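Local coordinates for protein tryptophan halogenase superfamily (Brevundimonas sp. BAL3, PDB 6FRL) that probably uses reduced flavin and oxygen to halogenate aromatic substrates such as indoles, and prefers bromide over chloride, at residues D395-I398 / L399-L403; R372-Q376 / P377-E381. All blocks are in the same frame, centred on the assembly; numbering follows the deposited sequence.

Contact 1. Residues D395-I398 / L399-L403; sequences DFII and LHYKL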
loop_
_atom_site.group_PDB
_atom_site.type_symbol
_atom_site.label_atom_id
_atom_site.label_comp_id
_atom_site.label_asym_id
_atom_site.label_seq_id
_atom_site.Cartn_x
_atom_site.Cartn_y
_atom_site.Cartn_z
ATOM N N ASP B 395 -13.064 -11.365 5.601
ATOM C CA ASP B 395 -13.945 -10.704 4.630
ATOM C C ASP B 395 -13.871 -11.320 3.239
ATOM O O ASP B 395 -14.900 -11.515 2.610
ATOM C CB ASP B 395 -13.636 -9.201 4.545
ATOM C CG ASP B 395 -14.055 -8.448 5.796
ATOM O OD1 ASP B 395 -14.539 -9.080 6.765
ATOM O OD2 ASP B 395 -13.882 -7.219 5.808
ATOM N N PHE B 396 -12.672 -11.629 2.750
ATOM C CA PHE B 396 -12.572 -12.340 1.475
ATOM C C PHE B 396 -13.287 -13.683 1.530
ATOM O O PHE B 396 -14.012 -14.020 0.590
ATOM C CB PHE B 396 -11.097 -12.510 1.055
ATOM C CG PHE B 396 -10.901 -13.014 -0.350
ATOM C CD1 PHE B 396 -11.415 -12.304 -1.430
ATOM C CD2 PHE B 396 -10.145 -14.158 -0.603
ATOM C CE1 PHE B 396 -11.213 -12.759 -2.748
ATOM C CE2 PHE B 396 -9.944 -14.609 -1.902
ATOM C CZ PHE B 396 -10.489 -13.902 -2.979
ATOM N N ILE B 397 -13.099 -14.441 2.628
ATOM C CA ILE B 397 -13.781 -15.748 2.787
ATOM C C ILE B 397 -15.321 -15.581 2.826
ATOM O O ILE B 397 -16.045 -16.262 2.118
ATOM C CB ILE B 397 -13.255 -16.531 4.023
ATOM C CG1 ILE B 397 -11.813 -16.985 3.739
ATOM C CG2 ILE B 397 -14.142 -17.741 4.319
ATOM C CD1 ILE B 397 -11.018 -17.409 4.948
ATOM N N ILE B 398 -15.796 -14.649 3.642
ATOM C CA ILE B 398 -17.220 -14.335 3.729
ATOM C C ILE B 398 -17.877 -14.105 2.344
ATOM O O ILE B 398 -18.945 -14.680 2.047
ATOM C CB ILE B 398 -17.441 -13.095 4.633
ATOM C CG1 ILE B 398 -17.198 -13.481 6.090
ATOM C CG2 ILE B 398 -18.869 -12.549 4.470
ATOM C CD1 ILE B 398 -17.085 -12.310 7.031
ATOM N N LEU B 399 -17.230 -13.280 1.515
ATOM C CA LEU B 399 -17.735 -12.940 0.182
ATOM C C LEU B 399 -18.169 -14.152 -0.625
ATOM O O LEU B 399 -19.184 -14.071 -1.334
ATOM C CB LEU B 399 -16.698 -12.124 -0.635
ATOM C CG LEU B 399 -17.190 -11.560 -1.971
ATOM C CD1 LEU B 399 -18.296 -10.543 -1.767
ATOM C CD2 LEU B 399 -16.075 -10.954 -2.778
ATOM N N HIS B 400 -17.403 -15.245 -0.536
ATOM C CA HIS B 400 -17.669 -16.461 -1.309
ATOM C C HIS B 400 -19.087 -17.026 -0.964
ATOM O O HIS B 400 -19.866 -17.463 -1.846
ATOM C CB HIS B 400 -16.611 -17.537 -1.039
ATOM C CG HIS B 400 -15.225 -17.237 -1.554
ATOM N ND1 HIS B 400 -14.417 -16.257 -1.016
ATOM C CD2 HIS B 400 -14.462 -17.875 -2.492
ATOM C CE1 HIS B 400 -13.235 -16.277 -1.617
ATOM N NE2 HIS B 400 -13.236 -17.248 -2.516
ATOM N N TYR B 401 -19.417 -17.007 0.317
ATOM C CA TYR B 401 -20.726 -17.469 0.772
ATOM C C TYR B 401 -21.826 -16.450 0.432
ATOM O O TYR B 401 -22.894 -16.811 -0.050
ATOM C CB TYR B 401 -20.724 -17.694 2.297
ATOM C CG TYR B 401 -19.892 -18.856 2.789
ATOM C CD1 TYR B 401 -20.338 -20.179 2.626
ATOM C CD2 TYR B 401 -18.672 -18.655 3.459
ATOM C CE1 TYR B 401 -19.576 -21.252 3.081
ATOM C CE2 TYR B 401 -17.920 -19.728 3.926
ATOM C CZ TYR B 401 -18.377 -21.018 3.737
ATOM O OH TYR B 401 -17.679 -22.100 4.213
ATOM N N LYS B 402 -21.539 -15.176 0.709
ATOM C CA LYS B 402 -22.475 -14.074 0.485
ATOM C C LYS B 402 -23.035 -13.985 -0.933
ATOM O O LYS B 402 -24.190 -13.591 -1.088
ATOM C CB LYS B 402 -21.806 -12.758 0.858
ATOM C CG LYS B 402 -22.704 -11.519 0.739
ATOM C CD LYS B 402 -23.997 -11.668 1.528
ATOM C CE LYS B 402 -24.675 -10.349 1.825
ATOM N NZ LYS B 402 -26.021 -10.565 2.437
ATOM N N LEU B 403 -22.231 -14.341 -1.944
ATOM C CA LEU B 403 -22.609 -14.209 -3.362
ATOM C C LEU B 403 -23.061 -15.511 -4.054
ATOM O O LEU B 403 -23.303 -15.543 -5.289
ATOM C CB LEU B 403 -21.428 -13.633 -4.147
ATOM C CG LEU B 403 -20.842 -12.301 -3.671
ATOM C CD1 LEU B 403 -19.721 -11.886 -4.596
ATOM C CD2 LEU B 403 -21.917 -11.229 -3.641
#

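Contact 2. Residues R372-Q376 / P377-E381; sequences RRFAQ and PILDE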
loop_
_atom_site.group_PDB
_atom_site.type_symbol
_atom_site.label_atom_id
_atom_site.label_comp_id
_atom_site.label_asym_id
_atom_site.label_seq_id
_atom_site.Cartn_x
_atom_site.Cartn_y
_atom_site.Cartn_z
ATOM N N ARG B 372 14.843 -7.000 25.274
ATOM C CA ARG B 372 14.332 -7.516 26.534
ATOM C C ARG B 372 13.488 -6.542 27.320
ATOM O O ARG B 372 12.859 -6.968 28.290
ATOM C CB ARG B 372 15.465 -8.044 27.397
ATOM C CG ARG B 372 16.056 -9.344 26.847
ATOM C CD ARG B 372 17.372 -9.678 27.507
ATOM N NE ARG B 372 17.239 -9.719 28.943
ATOM C CZ ARG B 372 18.257 -9.752 29.799
ATOM N NH1 ARG B 372 19.506 -9.766 29.377
ATOM N NH2 ARG B 372 18.022 -9.781 31.105
ATOM N N ARG B 373 13.481 -5.272 26.904
ATOM C CA ARG B 373 12.554 -4.265 27.426
ATOM C C ARG B 373 11.134 -4.407 26.885
ATOM O O ARG B 373 10.207 -3.851 27.479
ATOM C CB ARG B 373 13.040 -2.827 27.129
ATOM C CG ARG B 373 14.412 -2.491 27.688
ATOM C CD ARG B 373 14.681 -0.984 27.647
ATOM N NE ARG B 373 14.466 -0.348 26.340
ATOM C CZ ARG B 373 15.238 -0.504 25.254
ATOM N NH1 ARG B 373 16.280 -1.327 25.260
ATOM N NH2 ARG B 373 14.940 0.150 24.127
ATOM N N PHE B 374 10.966 -5.097 25.749
ATOM C CA PHE B 374 9.647 -5.348 25.155
ATOM C C PHE B 374 8.780 -4.077 25.107
ATOM O O PHE B 374 7.643 -4.018 25.632
ATOM C CB PHE B 374 8.957 -6.531 25.870
ATOM C CG PHE B 374 9.510 -7.873 25.481
ATOM C CD1 PHE B 374 10.600 -8.426 26.174
ATOM C CD2 PHE B 374 8.969 -8.581 24.397
ATOM C CE1 PHE B 374 11.133 -9.659 25.805
ATOM C CE2 PHE B 374 9.496 -9.817 24.019
ATOM C CZ PHE B 374 10.595 -10.350 24.726
ATOM N N ALA B 375 9.346 -3.060 24.460
ATOM C CA ALA B 375 8.715 -1.757 24.312
ATOM C C ALA B 375 7.283 -1.867 23.769
ATOM O O ALA B 375 7.024 -2.525 22.751
ATOM C CB ALA B 375 9.553 -0.893 23.420
ATOM N N GLN B 376 6.359 -1.220 24.469
ATOM C CA GLN B 376 4.923 -1.341 24.217
ATOM C C GLN B 376 4.518 -0.979 22.792
ATOM O O GLN B 376 3.648 -1.646 22.245
ATOM C CB GLN B 376 4.089 -0.519 25.249
ATOM C CG GLN B 376 2.578 -0.809 25.283
ATOM C CD GLN B 376 2.217 -2.271 25.492
ATOM O OE1 GLN B 376 2.624 -2.851 26.457
ATOM N NE2 GLN B 376 1.448 -2.858 24.591
ATOM N N PRO B 377 5.156 0.049 22.181
ATOM C CA PRO B 377 4.779 0.380 20.771
ATOM C C PRO B 377 5.026 -0.752 19.740
ATOM O O PRO B 377 4.290 -0.892 18.753
ATOM C CB PRO B 377 5.635 1.605 20.471
ATOM C CG PRO B 377 5.954 2.210 21.826
ATOM C CD PRO B 377 6.059 1.066 22.770
ATOM N N ILE B 378 6.045 -1.568 19.988
ATOM C CA ILE B 378 6.325 -2.719 19.147
ATOM C C ILE B 378 5.206 -3.734 19.247
ATOM O O ILE B 378 4.709 -4.229 18.237
ATOM C CB ILE B 378 7.668 -3.392 19.531
ATOM C CG1 ILE B 378 8.830 -2.419 19.285
ATOM C CG2 ILE B 378 7.881 -4.651 18.696
ATOM C CD1 ILE B 378 10.177 -2.941 19.722
ATOM N N LEU B 379 4.813 -4.070 20.467
ATOM C CA LEU B 379 3.679 -4.987 20.637
ATOM C C LEU B 379 2.424 -4.413 19.943
ATOM O O LEU B 379 1.729 -5.123 19.198
ATOM C CB LEU B 379 3.390 -5.265 22.104
ATOM C CG LEU B 379 4.263 -6.345 22.744
ATOM C CD1 LEU B 379 5.730 -5.965 22.766
ATOM C CD2 LEU B 379 3.780 -6.594 24.178
ATOM N N ASP B 380 2.154 -3.126 20.173
ATOM C CA ASP B 380 0.926 -2.505 19.665
ATOM C C ASP B 380 0.855 -2.563 18.142
ATOM O O ASP B 380 -0.165 -2.963 17.599
ATOM C CB ASP B 380 0.772 -1.063 20.156
ATOM C CG ASP B 380 0.409 -0.968 21.646
ATOM O OD1 ASP B 380 0.115 -1.990 22.331
ATOM O OD2 ASP B 380 0.424 0.161 22.139
ATOM N N GLU B 381 1.934 -2.186 17.465
ATOM C CA GLU B 381 1.995 -2.291 16.007
ATOM C C GLU B 381 1.828 -3.739 15.507
ATOM O O GLU B 381 1.053 -3.978 14.612
ATOM C CB GLU B 381 3.312 -1.684 15.475
ATOM C CG GLU B 381 3.471 -1.648 13.951
ATOM C CD GLU B 381 2.417 -0.794 13.224
ATOM O OE1 GLU B 381 2.283 -1.010 11.991
ATOM O OE2 GLU B 381 1.690 0.017 13.886
#

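Contact 1. Residues D395-I398 / L399-L403
His400 reaches back one turn of helix 376-402 and meets Phe396 twice, once at its backbone and once at its ring. His400 ND1 donates to Phe396 O at 2.8 Å. The acceptor lies in the imidazole plane, but the bond is bent, with an N-H...O angle of 139°. At the same time the edge of the imidazole points at one face of the phenyl ring in a T-shaped pair. The planes stand at 84°, and His400 CE1 sits 3.7 Å from Phe396 CE2, toward the rim of the ring. The torsions make this possible. Phe396 swings CG away from its own N (chi1 -170°), while His400 keeps CG beside its N, and the two rings converge.

One backbone bond departs from the i to i+4 pattern. Leu399 N bonds to Asp395 O and Lys402 N to Ile398 O in that pattern. His400 N takes Ile397 O instead, at 3.1 Å and from above the carbonyl plane, while Phe396 O takes the imidazole N-H. One side-chain contact runs beside this, Ile397 CG2 with Tyr401 CE2 at 4.3 Å.

Outer residues meet both rings. Glu351, in the loop before helix 354-367, bonds His400 NE2. Phe445 stacks on Phe396, and Trp450 meets it edge-to-face. Glu348 holds the Tyr401 hydroxyl. A leucine in place of His400 would probably leave Phe396 O and Glu351 without their imidazole partner and lose the T-shaped pair with Phe396.

The arrangement is an i to i+4 side-chain-to-backbone bond combined with a T-shaped pair within one helix. Both imidazole nitrogens have a partner in a buried setting. Since ND1 donates to a carbonyl and NE2 bonds a carboxylate, the ring's rotation is set at both ends, in the last turn of the helix.

Contact 2. Residues R372-Q376 / P377-E381
Gln376 and Asp380 join their side chains across the first turn of helix 376-402. Gln376 NE2 donates to Asp380 OD1 at 2.8 Å, with an N-H...O angle of 157°. The oxygen lies in the plane of the amide, but the amide nitrogen stands above the plane of the carboxylate. The two flat groups are turned 46° apart. Gln376 has CG opposite its N (chi1 -167°) and then bends at chi2, which folds the amide back over the turn. Asp380 holds its carboxylate near its own backbone N, facing that amide. The same two residues are tied by their backbones, Asp380 N to Gln376 O at 3.0 Å.

Ala375 is the N-cap residue. Its O accepts a weak bond from Ile378 N at 3.1 Å. Ala375 CB rests 4.1 Å from Pro377 CD. The same methyl is 4.3 Å from Ile378 CD1. Pro377 has no N-H to offer and sits in the first turn, where a helix does not need one.

Phe374 comes in from the loop. The edge of its ring faces Leu379, with Phe374 CD2 at 4.5 Å from Leu379 CD1. Leu379 CD1 also lies 3.7 Å from Ala375 O, so this methyl sits beside the carbonyls of Phe374 and Ala375 as well.

Phe374, Ile378 and Leu379 all pack on Trp333 of strand 333-334, at one margin of the six-stranded sheet. Ala375 and Pro377 meet Ala433 and Ala429 of the second subunit, and Arg373 forms a salt bridge with Asp462 of that subunit. The turn joins the loop after helix 354-367 to the long helix, and lies between strand 333-334 and the second subunit.

How the contacts relate
Contacts 1 and 2 mark the two ends of one long helix, 376-402. Contact 2 starts it and contact 1 finishes it. Their centres are 34 Å apart and their nearest atoms about 18 Å, so they do not touch. Contact 1 is buried, its centre about 15 Å from the centre of the chain. Its His400 bonds Glu351, which possibly lies near the active site, as in related halogenases. Contact 2 is partly buried, its centre about 28 Å from that of the chain, and meets the second subunit. Helix 422-434 links the two settings: it packs on contact 1 within its own chain, while its copy in the second subunit packs on contact 2.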